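PDB 3GIP: N-acyl-D-glutamate deacylase from Bordetella bronchiseptica, which hydrolyses the amide bond of N-acyl-D-glutamates to release D-glutamate, probably with a zinc-activated water as in other members of the amidohydrolase superfamily. Local coordinates for residues A[34-39]-A[424-429]; A[60-65]-A[429-434]; A[246-251]-A[280-285]; A[250-255]-A[344-349]. One frame throughout, in Å; residues are numbered along the deposited sequence.

Contact 1. Residues A[34-39]-A[424-429]; sequences GRIAAI and AWADVV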
loop_
_atom_site.group_PDB
_atom_site.type_symbol
_atom_site.label_atom_id
_atom_site.label_comp_id
_atom_site.label_asym_id
_atom_site.label_seq_id
_atom_site.Cartn_x
_atom_site.Cartn_y
_atom_site.Cartn_z
ATOM N N GLY A 34 -9.325 -21.170 -11.363
ATOM C CA GLY A 34 -8.927 -19.945 -10.690
ATOM C C GLY A 34 -9.869 -19.423 -9.624
ATOM O O GLY A 34 -9.568 -18.429 -8.964
ATOM N N ARG A 35 -10.997 -20.098 -9.438
ATOM C CA ARG A 35 -11.993 -19.669 -8.463
ATOM C C ARG A 35 -12.193 -20.682 -7.347
ATOM O O ARG A 35 -11.797 -21.842 -7.466
ATOM C CB ARG A 35 -13.338 -19.463 -9.163
ATOM C CG ARG A 35 -13.293 -18.557 -10.374
ATOM C CD ARG A 35 -13.685 -17.148 -10.010
ATOM N NE ARG A 35 -13.978 -16.345 -11.193
ATOM C CZ ARG A 35 -14.574 -15.159 -11.152
ATOM N NH1 ARG A 35 -14.943 -14.644 -9.986
ATOM N NH2 ARG A 35 -14.797 -14.486 -12.271
ATOM N N ILE A 36 -12.815 -20.237 -6.262
ATOM C CA ILE A 36 -13.111 -21.123 -5.150
ATOM C C ILE A 36 -14.324 -21.917 -5.623
ATOM O O ILE A 36 -15.415 -21.367 -5.784
ATOM C CB ILE A 36 -13.451 -20.324 -3.876
ATOM C CG1 ILE A 36 -12.241 -19.472 -3.476
ATOM C CG2 ILE A 36 -13.834 -21.272 -2.749
ATOM C CD1 ILE A 36 -12.464 -18.619 -2.251
ATOM N N ALA A 37 -14.118 -23.204 -5.873
ATOM C CA ALA A 37 -15.177 -24.072 -6.374
ATOM C C ALA A 37 -16.036 -24.706 -5.290
ATOM O O ALA A 37 -17.186 -25.071 -5.541
ATOM C CB ALA A 37 -14.570 -25.161 -7.258
ATOM N N ALA A 38 -15.487 -24.849 -4.091
ATOM C CA ALA A 38 -16.239 -25.454 -3.003
ATOM C C ALA A 38 -15.535 -25.314 -1.663
ATOM O O ALA A 38 -14.321 -25.134 -1.603
ATOM C CB ALA A 38 -16.485 -26.929 -3.303
ATOM N N ILE A 39 -16.320 -25.395 -0.594
ATOM C CA ILE A 39 -15.808 -25.309 0.765
ATOM C C ILE A 39 -16.565 -26.325 1.614
ATOM O O ILE A 39 -17.797 -26.364 1.599
ATOM C CB ILE A 39 -16.008 -23.898 1.362
ATOM C CG1 ILE A 39 -15.210 -22.874 0.552
ATOM C CG2 ILE A 39 -15.576 -23.885 2.824
ATOM C CD1 ILE A 39 -15.367 -21.445 1.038
ATOM N N ALA A 424 -15.722 -16.799 -5.656
ATOM C CA ALA A 424 -14.728 -15.737 -5.593
ATOM C C ALA A 424 -13.395 -16.232 -6.138
ATOM O O ALA A 424 -13.156 -17.436 -6.208
ATOM C CB ALA A 424 -14.565 -15.264 -4.154
ATOM N N TRP A 425 -12.533 -15.302 -6.537
ATOM C CA TRP A 425 -11.222 -15.666 -7.051
ATOM C C TRP A 425 -10.421 -16.369 -5.962
ATOM O O TRP A 425 -10.487 -15.999 -4.786
ATOM C CB TRP A 425 -10.474 -14.426 -7.534
ATOM C CG TRP A 425 -11.016 -13.877 -8.809
ATOM C CD1 TRP A 425 -11.784 -12.760 -8.965
ATOM C CD2 TRP A 425 -10.842 -14.433 -10.116
ATOM N NE1 TRP A 425 -12.099 -12.583 -10.294
ATOM C CE2 TRP A 425 -11.533 -13.597 -11.022
ATOM C CE3 TRP A 425 -10.169 -15.559 -10.612
ATOM C CZ2 TRP A 425 -11.570 -13.849 -12.397
ATOM C CZ3 TRP A 425 -10.206 -15.811 -11.983
ATOM C CH2 TRP A 425 -10.903 -14.957 -12.858
ATOM N N ALA A 426 -9.654 -17.377 -6.360
ATOM C CA ALA A 426 -8.872 -18.149 -5.407
ATOM C C ALA A 426 -7.545 -17.536 -4.967
ATOM O O ALA A 426 -6.478 -18.122 -5.187
ATOM C CB ALA A 426 -8.641 -19.560 -5.948
ATOM N N ASP A 427 -7.612 -16.349 -4.363
ATOM C CA ASP A 427 -6.421 -15.694 -3.817
ATOM C C ASP A 427 -6.446 -16.244 -2.393
ATOM O O ASP A 427 -7.354 -15.930 -1.619
ATOM C CB ASP A 427 -6.572 -14.167 -3.781
ATOM C CG ASP A 427 -6.563 -13.535 -5.164
ATOM O OD1 ASP A 427 -5.992 -14.136 -6.099
ATOM O OD2 ASP A 427 -7.109 -12.422 -5.308
ATOM N N VAL A 428 -5.461 -17.066 -2.049
ATOM C CA VAL A 428 -5.447 -17.706 -0.739
ATOM C C VAL A 428 -4.082 -17.737 -0.074
ATOM O O VAL A 428 -3.059 -17.870 -0.739
ATOM C CB VAL A 428 -5.924 -19.180 -0.859
ATOM C CG1 VAL A 428 -6.079 -19.805 0.516
ATOM C CG2 VAL A 428 -7.225 -19.251 -1.638
ATOM N N VAL A 429 -4.072 -17.615 1.248
ATOM C CA VAL A 429 -2.829 -17.703 1.997
ATOM C C VAL A 429 -3.053 -18.693 3.128
ATOM O O VAL A 429 -4.086 -18.664 3.799
ATOM C CB VAL A 429 -2.374 -16.341 2.588
ATOM C CG1 VAL A 429 -3.422 -15.788 3.537
ATOM C CG2 VAL A 429 -1.042 -16.521 3.311
#
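R35 and W425 form a single antiparallel beta bridge, a non-hydrogen-bonded pair, between edge strand 35-40 of a small mixed sheet and the turn leading into strand 428-431. Two backbone bonds flank the pair: A426 N to G34 O and I36 N to A424 O, each 2.8 Å long. Beside the bridge the guanidinium of R35 lies flat on the indole, the planes only 14° apart, with CZ 3.8 Å from the centroid of the W425 six-membered ring. The bend at chi2 (-96°) folds the arginine over the ring, so that CD makes a CH-pi contact on the same surface. Arginine suits this place because its flat cation meets a pi cloud while its CD covers ring carbon. G34 has a positive phi, easily adopted by glycine, and its O approaches the indole edge at CE3, 3.4 Å away. A424 and A426 are small enough for I36 to lie over the backbone, its CG1 3.5 Å from A424 O. R417 makes a second cation-pi contact with W425 and a salt bridge with D427. I36 and A426 also rest on L29 and V31 of strand 28-32, while V428 meets V58 of strand 57-64.

Contact 2. Residues A[60-65]-A[429-434]; sequences PGFIDV and VVFDPD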
loop_
_atom_site.group_PDB
_atom_site.type_symbol
_atom_site.label_atom_id
_atom_site.label_comp_id
_atom_site.label_asym_id
_atom_site.label_seq_id
_atom_site.Cartn_x
_atom_site.Cartn_y
_atom_site.Cartn_z
ATOM N N PRO A 60 -8.165 -15.515 3.033
ATOM C CA PRO A 60 -8.087 -14.882 1.713
ATOM C C PRO A 60 -6.691 -14.259 1.628
ATOM O O PRO A 60 -6.141 -13.844 2.650
ATOM C CB PRO A 60 -9.165 -13.796 1.768
ATOM C CG PRO A 60 -10.069 -14.205 2.905
ATOM C CD PRO A 60 -9.111 -14.797 3.906
ATOM N N GLY A 61 -6.117 -14.196 0.432
ATOM C CA GLY A 61 -4.803 -13.589 0.296
ATOM C C GLY A 61 -4.870 -12.154 0.790
ATOM O O GLY A 61 -5.905 -11.495 0.652
ATOM N N PHE A 62 -3.781 -11.653 1.366
ATOM C CA PHE A 62 -3.795 -10.289 1.877
ATOM C C PHE A 62 -3.709 -9.239 0.778
ATOM O O PHE A 62 -3.020 -9.419 -0.230
ATOM C CB PHE A 62 -2.662 -10.083 2.887
ATOM C CG PHE A 62 -2.639 -11.112 3.985
ATOM C CD1 PHE A 62 -3.826 -11.612 4.516
ATOM C CD2 PHE A 62 -1.428 -11.582 4.491
ATOM C CE1 PHE A 62 -3.808 -12.563 5.533
ATOM C CE2 PHE A 62 -1.401 -12.533 5.508
ATOM C CZ PHE A 62 -2.591 -13.024 6.029
ATOM N N ILE A 63 -4.429 -8.143 0.986
ATOM C CA ILE A 63 -4.469 -7.047 0.032
ATOM C C ILE A 63 -3.696 -5.851 0.582
ATOM O O ILE A 63 -4.113 -5.217 1.552
ATOM C CB ILE A 63 -5.936 -6.644 -0.267
ATOM C CG1 ILE A 63 -6.684 -7.848 -0.845
ATOM C CG2 ILE A 63 -5.974 -5.473 -1.241
ATOM C CD1 ILE A 63 -8.131 -7.570 -1.210
ATOM N N ASP A 64 -2.555 -5.565 -0.043
ATOM C CA ASP A 64 -1.703 -4.453 0.358
ATOM C C ASP A 64 -2.239 -3.197 -0.305
ATOM O O ASP A 64 -1.975 -2.943 -1.481
ATOM C CB ASP A 64 -0.265 -4.716 -0.095
ATOM C CG ASP A 64 0.709 -3.677 0.414
ATOM O OD1 ASP A 64 0.278 -2.729 1.108
ATOM O OD2 ASP A 64 1.915 -3.812 0.118
ATOM N N VAL A 65 -2.987 -2.409 0.458
ATOM C CA VAL A 65 -3.594 -1.202 -0.071
ATOM C C VAL A 65 -2.644 -0.028 -0.262
ATOM O O VAL A 65 -3.032 0.984 -0.840
ATOM C CB VAL A 65 -4.786 -0.751 0.812
ATOM C CG1 VAL A 65 -5.782 -1.901 0.946
ATOM C CG2 VAL A 65 -4.294 -0.297 2.187
ATOM N N VAL A 429 -4.072 -17.615 1.248
ATOM C CA VAL A 429 -2.829 -17.703 1.997
ATOM C C VAL A 429 -3.053 -18.693 3.128
ATOM O O VAL A 429 -4.086 -18.664 3.799
ATOM C CB VAL A 429 -2.374 -16.341 2.588
ATOM C CG1 VAL A 429 -3.422 -15.788 3.537
ATOM C CG2 VAL A 429 -1.042 -16.521 3.311
ATOM N N VAL A 430 -2.092 -19.590 3.311
ATOM C CA VAL A 430 -2.152 -20.589 4.367
ATOM C C VAL A 430 -1.011 -20.257 5.318
ATOM O O VAL A 430 0.140 -20.148 4.893
ATOM C CB VAL A 430 -1.942 -22.013 3.805
ATOM C CG1 VAL A 430 -1.987 -23.034 4.935
ATOM C CG2 VAL A 430 -3.008 -22.318 2.764
ATOM N N PHE A 431 -1.320 -20.084 6.597
ATOM C CA PHE A 431 -0.278 -19.745 7.556
ATOM C C PHE A 431 -0.498 -20.350 8.933
ATOM O O PHE A 431 -1.618 -20.692 9.301
ATOM C CB PHE A 431 -0.154 -18.217 7.666
ATOM C CG PHE A 431 -1.358 -17.536 8.273
ATOM C CD1 PHE A 431 -1.440 -17.333 9.649
ATOM C CD2 PHE A 431 -2.403 -17.085 7.468
ATOM C CE1 PHE A 431 -2.544 -16.689 10.216
ATOM C CE2 PHE A 431 -3.515 -16.438 8.026
ATOM C CZ PHE A 431 -3.585 -16.240 9.402
ATOM N N ASP A 432 0.593 -20.500 9.676
ATOM C CA ASP A 432 0.536 -21.037 11.030
ATOM C C ASP A 432 0.263 -19.833 11.933
ATOM O O ASP A 432 1.086 -18.925 12.028
ATOM C CB ASP A 432 1.876 -21.672 11.399
ATOM C CG ASP A 432 1.828 -22.396 12.725
ATOM O OD1 ASP A 432 1.158 -21.893 13.651
ATOM O OD2 ASP A 432 2.467 -23.465 12.841
ATOM N N PRO A 433 -0.896 -19.810 12.610
ATOM C CA PRO A 433 -1.209 -18.674 13.483
ATOM C C PRO A 433 -0.273 -18.499 14.670
ATOM O O PRO A 433 -0.104 -17.388 15.178
ATOM C CB PRO A 433 -2.646 -18.958 13.911
ATOM C CG PRO A 433 -2.686 -20.461 13.946
ATOM C CD PRO A 433 -1.957 -20.831 12.671
ATOM N N ASP A 434 0.344 -19.592 15.106
ATOM C CA ASP A 434 1.234 -19.531 16.256
ATOM C C ASP A 434 2.667 -19.131 15.949
ATOM O O ASP A 434 3.391 -18.706 16.845
ATOM C CB ASP A 434 1.232 -20.871 16.995
ATOM C CG ASP A 434 -0.116 -21.196 17.604
ATOM O OD1 ASP A 434 -0.802 -20.260 18.066
ATOM O OD2 ASP A 434 -0.487 -22.387 17.634
#
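F62 presents a face to V429 and an edge to F431, so one phenyl ring receives two partners from different directions. V429 CG1 sits 3.7 Å above the ring plane, displaced toward the rim, and makes a CH-pi contact 4.1 Å from the F62 centroid. The methyl is 3.8 Å from both F62 CE1 and F62 CZ. At the edge, F62 CZ comes to 4.1 Å from F431 CE2; the two side chains run roughly at right angles, a loose apolar touch. CG1 of V429 stands between its own backbone N and carbonyl carbon (chi1 60°), which turns this methyl toward F62 and brings it to 3.5 Å from P60 O. A beta-branched valine fills the short gap where the chains are closest, at G61 and V429, whose CA atoms are 4.9 Å apart; the longer phenylalanines bridge the wider separation farther along. Strand 428-431 runs antiparallel to strand 57-64, itself parallel to 87-92, so the contact joins this late strand to the barrel. M404 and L397 of helix 397-404 touch F62 and F431 respectively, and A59 of strand 57-64 packs on both V429 and F431.

Contact 3. Residues A[246-251]-A[280-285]; sequences VSHHKC and DIYPYP. With ZN (zinc ion), chain F; FMT (formic acid), chain D.
The imidazole of H248 and the phenol of Y282 flank one formate oxygen, and H248 CB touches Y282 CE2 at 3.6 Å. Formate O2 hovers over one face of the imidazole, displaced toward its rim, while S247 CB covers the opposite face. The same oxygen lies in the plane of the Y282 ring, at its edge, and a water sits over one face of that ring. Y282 OH donates to O2 at 2.6 Å and K250 NZ at 2.7 Å; a lysine and a tyrosine hydroxyl both suit an anion pocket. The lysine bends at chi3 (81°) and chi4 (69°), curling its ammonium back to H248 O, 2.9 Å from NZ; E222 adds a salt bridge. H248 is set by its backbone: its N donates to D280 OD1 at 2.9 Å, approaching from above the carboxylate plane, and H249 N bonds to D280 O at 3.0 Å. Thus held, H248 NE2 binds the zinc ion at 2.1 Å, together with C95 and H218. R376 and S288 also bind the formate, which, though probably from the crystallisation liquor, may mark where a substrate carboxylate binds. Metal ligands at the C-terminal ends of parallel strands, here H218 ending 214-218, H248 just after 243-246 and C95 after 87-92, are characteristic of the amidohydrolase TIM barrel.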
loop_
_atom_site.group_PDB
_atom_site.type_symbol
_atom_site.label_atom_id
_atom_site.label_comp_id
_atom_site.label_asym_id
_atom_site.label_seq_id
_atom_site.Cartn_x
_atom_site.Cartn_y
_atom_site.Cartn_z
ATOM N N VAL A 246 -7.224 7.776 4.099
ATOM C CA VAL A 246 -6.100 8.516 4.660
ATOM C C VAL A 246 -4.939 7.527 4.729
ATOM O O VAL A 246 -4.944 6.605 5.543
ATOM C CB VAL A 246 -6.403 9.038 6.082
ATOM C CG1 VAL A 246 -5.195 9.804 6.613
ATOM C CG2 VAL A 246 -7.637 9.937 6.057
ATOM N N SER A 247 -3.957 7.718 3.853
ATOM C CA SER A 247 -2.798 6.840 3.776
ATOM C C SER A 247 -1.875 6.893 4.986
ATOM O O SER A 247 -1.701 7.943 5.603
ATOM C CB SER A 247 -1.981 7.170 2.525
ATOM O OG SER A 247 -2.750 6.968 1.351
ATOM N N HIS A 248 -1.280 5.741 5.290
ATOM C CA HIS A 248 -0.335 5.589 6.394
ATOM C C HIS A 248 -0.524 6.638 7.480
ATOM O O HIS A 248 0.365 7.446 7.754
ATOM C CB HIS A 248 1.115 5.609 5.860
ATOM C CG HIS A 248 1.402 6.692 4.857
ATOM N ND1 HIS A 248 1.143 8.024 5.094
ATOM C CD2 HIS A 248 2.004 6.640 3.644
ATOM C CE1 HIS A 248 1.574 8.747 4.076
ATOM N NE2 HIS A 248 2.103 7.931 3.183
ATOM N N HIS A 249 -1.692 6.612 8.112
ATOM C CA HIS A 249 -2.006 7.584 9.144
ATOM C C HIS A 249 -1.065 7.459 10.329
ATOM O O HIS A 249 -0.824 6.361 10.846
ATOM C CB HIS A 249 -3.460 7.441 9.586
ATOM C CG HIS A 249 -3.949 8.599 10.396
ATOM N ND1 HIS A 249 -3.556 9.897 10.145
ATOM C CD2 HIS A 249 -4.795 8.658 11.450
ATOM C CE1 HIS A 249 -4.138 10.705 11.013
ATOM N NE2 HIS A 249 -4.895 9.978 11.815
ATOM N N LYS A 250 -0.547 8.603 10.761
ATOM C CA LYS A 250 0.423 8.644 11.844
ATOM C C LYS A 250 0.556 10.057 12.389
ATOM O O LYS A 250 0.075 11.018 11.783
ATOM C CB LYS A 250 1.790 8.231 11.302
ATOM C CG LYS A 250 2.372 9.281 10.344
ATOM C CD LYS A 250 3.733 8.888 9.795
ATOM C CE LYS A 250 3.613 7.915 8.646
ATOM N NZ LYS A 250 3.024 8.556 7.421
ATOM N N CYS A 251 1.235 10.161 13.527
ATOM C CA CYS A 251 1.519 11.435 14.178
ATOM C C CYS A 251 3.021 11.437 14.456
ATOM O O CYS A 251 3.512 10.683 15.300
ATOM C CB CYS A 251 0.731 11.563 15.481
ATOM S SG CYS A 251 -1.054 11.647 15.225
ATOM N N ASP A 280 -5.181 3.472 6.563
ATOM C CA ASP A 280 -4.293 2.328 6.652
ATOM C C ASP A 280 -3.008 2.704 7.365
ATOM O O ASP A 280 -2.659 3.885 7.471
ATOM C CB ASP A 280 -4.005 1.736 5.254
ATOM C CG ASP A 280 -3.471 2.763 4.263
ATOM O OD1 ASP A 280 -2.297 3.175 4.379
ATOM O OD2 ASP A 280 -4.236 3.157 3.354
ATOM N N ILE A 281 -2.329 1.691 7.890
ATOM C CA ILE A 281 -1.061 1.884 8.581
ATOM C C ILE A 281 -0.135 0.709 8.307
ATOM O O ILE A 281 -0.559 -0.330 7.795
ATOM C CB ILE A 281 -1.233 1.947 10.138
ATOM C CG1 ILE A 281 -1.844 0.642 10.671
ATOM C CG2 ILE A 281 -2.086 3.128 10.533
ATOM C CD1 ILE A 281 -0.830 -0.451 11.033
ATOM N N TYR A 282 1.142 0.905 8.623
ATOM C CA TYR A 282 2.123 -0.166 8.565
ATOM C C TYR A 282 2.487 -0.239 10.051
ATOM O O TYR A 282 2.493 0.779 10.744
ATOM C CB TYR A 282 3.328 0.168 7.664
ATOM C CG TYR A 282 3.882 1.563 7.774
ATOM C CD1 TYR A 282 4.702 1.932 8.840
ATOM C CD2 TYR A 282 3.598 2.518 6.800
ATOM C CE1 TYR A 282 5.227 3.216 8.932
ATOM C CE2 TYR A 282 4.114 3.802 6.880
ATOM C CZ TYR A 282 4.928 4.147 7.949
ATOM O OH TYR A 282 5.437 5.418 8.031
ATOM N N PRO A 283 2.756 -1.446 10.564
ATOM C CA PRO A 283 3.091 -1.651 11.979
ATOM C C PRO A 283 4.494 -1.298 12.457
ATOM O O PRO A 283 5.193 -2.151 12.998
ATOM C CB PRO A 283 2.770 -3.126 12.174
ATOM C CG PRO A 283 3.259 -3.711 10.878
ATOM C CD PRO A 283 2.727 -2.730 9.842
ATOM N N TYR A 284 4.891 -0.038 12.275
ATOM C CA TYR A 284 6.214 0.436 12.688
ATOM C C TYR A 284 6.136 1.896 13.123
ATOM O O TYR A 284 5.340 2.670 12.585
ATOM C CB TYR A 284 7.216 0.333 11.535
ATOM C CG TYR A 284 7.350 -1.040 10.924
ATOM C CD1 TYR A 284 8.390 -1.899 11.288
ATOM C CD2 TYR A 284 6.452 -1.473 9.953
ATOM C CE1 TYR A 284 8.531 -3.154 10.687
ATOM C CE2 TYR A 284 6.578 -2.720 9.355
ATOM C CZ TYR A 284 7.617 -3.555 9.720
ATOM O OH TYR A 284 7.753 -4.775 9.100
ATOM N N PRO A 285 6.975 2.295 14.094
ATOM C CA PRO A 285 6.991 3.672 14.594
ATOM C C PRO A 285 7.987 4.582 13.878
ATOM O O PRO A 285 8.406 5.600 14.421
ATOM C CB PRO A 285 7.339 3.487 16.061
ATOM C CG PRO A 285 8.362 2.405 15.983
ATOM C CD PRO A 285 7.751 1.414 14.989
HETATM ZN ZN ZN F . 3.039 8.583 1.411
HETATM C C FMT D . 5.729 7.190 5.197
HETATM O O1 FMT D . 6.698 6.474 5.134
HETATM O O2 FMT D . 4.768 6.928 6.088
HETATM O O HOH W 1 -3.303 4.341 1.315
HETATM O O HOH W 2 1.200 4.241 9.187
#

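Contact 4. Residues A[250-255]-A[344-349]; sequences KCMMPQ and FAMDED. With FMT (formic acid), chain D.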
loop_
_atom_site.group_PDB
_atom_site.type_symbol
_atom_site.label_atom_id
_atom_site.label_comp_id
_atom_site.label_asym_id
_atom_site.label_seq_id
_atom_site.Cartn_x
_atom_site.Cartn_y
_atom_site.Cartn_z
ATOM N N LYS A 250 -0.547 8.603 10.761
ATOM C CA LYS A 250 0.423 8.644 11.844
ATOM C C LYS A 250 0.556 10.057 12.389
ATOM O O LYS A 250 0.075 11.018 11.783
ATOM C CB LYS A 250 1.790 8.231 11.302
ATOM C CG LYS A 250 2.372 9.281 10.344
ATOM C CD LYS A 250 3.733 8.888 9.795
ATOM C CE LYS A 250 3.613 7.915 8.646
ATOM N NZ LYS A 250 3.024 8.556 7.421
ATOM N N CYS A 251 1.235 10.161 13.527
ATOM C CA CYS A 251 1.519 11.435 14.178
ATOM C C CYS A 251 3.021 11.437 14.456
ATOM O O CYS A 251 3.512 10.683 15.300
ATOM C CB CYS A 251 0.731 11.563 15.481
ATOM S SG CYS A 251 -1.054 11.647 15.225
ATOM N N MET A 252 3.749 12.277 13.727
ATOM C CA MET A 252 5.199 12.359 13.858
ATOM C C MET A 252 5.681 13.420 14.841
ATOM O O MET A 252 5.114 14.511 14.917
ATOM C CB MET A 252 5.822 12.615 12.484
ATOM C CG MET A 252 5.533 11.512 11.470
ATOM S SD MET A 252 6.306 11.849 9.870
ATOM C CE MET A 252 8.026 11.448 10.251
ATOM N N MET A 253 6.743 13.073 15.566
ATOM C CA MET A 253 7.378 13.921 16.579
ATOM C C MET A 253 6.609 13.904 17.901
ATOM O O MET A 253 5.383 14.007 17.927
ATOM C CB MET A 253 7.559 15.346 16.052
ATOM C CG MET A 253 8.448 15.404 14.811
ATOM S SD MET A 253 8.851 17.074 14.271
ATOM C CE MET A 253 10.263 17.391 15.248
ATOM N N PRO A 254 7.333 13.775 19.023
ATOM C CA PRO A 254 6.773 13.724 20.377
ATOM C C PRO A 254 5.680 14.722 20.733
ATOM O O PRO A 254 4.720 14.366 21.407
ATOM C CB PRO A 254 8.005 13.879 21.263
ATOM C CG PRO A 254 9.067 13.208 20.464
ATOM C CD PRO A 254 8.806 13.746 19.075
ATOM N N GLN A 255 5.821 15.967 20.292
ATOM C CA GLN A 255 4.822 16.979 20.615
ATOM C C GLN A 255 3.470 16.678 19.977
ATOM O O GLN A 255 2.450 17.230 20.384
ATOM C CB GLN A 255 5.292 18.375 20.174
ATOM C CG GLN A 255 5.411 18.555 18.669
ATOM C CD GLN A 255 6.797 18.248 18.145
ATOM O OE1 GLN A 255 7.541 17.467 18.739
ATOM N NE2 GLN A 255 7.150 18.856 17.015
ATOM N N PHE A 344 12.548 7.921 12.615
ATOM C CA PHE A 344 12.026 7.273 13.816
ATOM C C PHE A 344 11.337 8.355 14.631
ATOM O O PHE A 344 11.930 8.935 15.538
ATOM C CB PHE A 344 13.195 6.648 14.581
ATOM C CG PHE A 344 13.904 5.577 13.803
ATOM C CD1 PHE A 344 13.327 4.315 13.656
ATOM C CD2 PHE A 344 15.120 5.836 13.173
ATOM C CE1 PHE A 344 13.948 3.330 12.897
ATOM C CE2 PHE A 344 15.749 4.855 12.409
ATOM C CZ PHE A 344 15.162 3.599 12.271
ATOM N N ALA A 345 10.070 8.615 14.314
ATOM C CA ALA A 345 9.354 9.699 14.973
ATOM C C ALA A 345 7.954 9.442 15.506
ATOM O O ALA A 345 7.271 10.389 15.890
ATOM C CB ALA A 345 9.314 10.903 14.029
ATOM N N MET A 346 7.516 8.188 15.541
ATOM C CA MET A 346 6.176 7.902 16.038
ATOM C C MET A 346 6.173 7.091 17.329
ATOM O O MET A 346 7.192 6.533 17.730
ATOM C CB MET A 346 5.357 7.164 14.972
ATOM C CG MET A 346 5.090 7.969 13.698
ATOM S SD MET A 346 6.272 7.657 12.363
ATOM C CE MET A 346 5.599 6.145 11.673
ATOM N N ASP A 347 5.007 7.045 17.968
ATOM C CA ASP A 347 4.805 6.304 19.211
ATOM C C ASP A 347 4.108 4.997 18.849
ATOM O O ASP A 347 2.972 5.003 18.368
ATOM C CB ASP A 347 3.933 7.131 20.162
ATOM C CG ASP A 347 3.594 6.397 21.452
ATOM O OD1 ASP A 347 4.081 5.263 21.660
ATOM O OD2 ASP A 347 2.833 6.965 22.262
ATOM N N GLU A 348 4.790 3.876 19.068
ATOM C CA GLU A 348 4.222 2.572 18.738
ATOM C C GLU A 348 2.847 2.345 19.359
ATOM O O GLU A 348 1.993 1.704 18.755
ATOM C CB GLU A 348 5.160 1.447 19.177
ATOM C CG GLU A 348 4.738 0.076 18.662
ATOM C CD GLU A 348 5.542 -1.060 19.268
ATOM O OE1 GLU A 348 6.765 -0.893 19.454
ATOM O OE2 GLU A 348 4.951 -2.126 19.546
ATOM N N ASP A 349 2.622 2.854 20.566
ATOM C CA ASP A 349 1.317 2.654 21.187
ATOM C C ASP A 349 0.232 3.352 20.379
ATOM O O ASP A 349 -0.903 2.883 20.323
ATOM C CB ASP A 349 1.297 3.174 22.630
ATOM C CG ASP A 349 2.135 2.330 23.566
ATOM O OD1 ASP A 349 2.278 1.114 23.314
ATOM O OD2 ASP A 349 2.637 2.882 24.569
HETATM C C FMT D . 5.729 7.190 5.197
HETATM O O1 FMT D . 6.698 6.474 5.134
HETATM O O2 FMT D . 4.768 6.928 6.088
HETATM O O HOH W 3 2.687 8.551 16.968
#
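M346 crosses K250 and M252 at a slant in the close-packed half of this contact, which ties the loop after strand 243-246 to the turn before helix 348-356. Its sulfur touches both side chains from one side: M346 SD is 3.8 Å from K250 CD and 4.0 Å from M252 CG, and the terminal CE covers the same lysine methylene. Bends at chi2 (95°) and chi3 (81°) curl the methionine over that aliphatic chain, while its CG approaches C251 O to 3.5 Å. A345 is small enough for the backbones to meet beside it: M253 N donates to A345 O over 2.8 Å, and A345 CB still touches M252 CE at 4.0 Å. W257 NE1 gives A345 O a second donor. Toward the surface the contact is looser and wetter. There a water takes the place of a direct bond, donating to C251 O at 2.8 Å and accepting from D347 N; P254 and Q255 at one end and D349 at the other are exposed. D347, at the N-cap of helix 348-356, takes the N-H of D349 on its OD1; aspartate, with its short acidic chain, suits such a helix start. The chemistry is therefore divided: the thioether of M346 covers CD and CE of K250, which may restrict its movement, next to a polar backbone seam, and the ammonium end points on to the zinc-site pocket.

In the fold
Contacts 1 and 2 share V429 and strand 428-431 and lie with centres 14 Å apart; D427 O of the former is 3.0 Å from G61 N of the latter, a probable hydrogen bond. Contact 2 leads inward along 60-65 to the active site, where V65 CG2 packs 3.6 Å from D280 OD2 of contact 3. Contact 3 holds the zinc ligand H248, and contact 4 continues from it through K250 and C251, their centres only 10 Å apart. P285 O and M346 N, at 3.0 Å, probably join the two again; both contacts also touch the formate. Contacts 1 and 4 lie on opposite sides of the chain's centre, about 40 Å apart between centres.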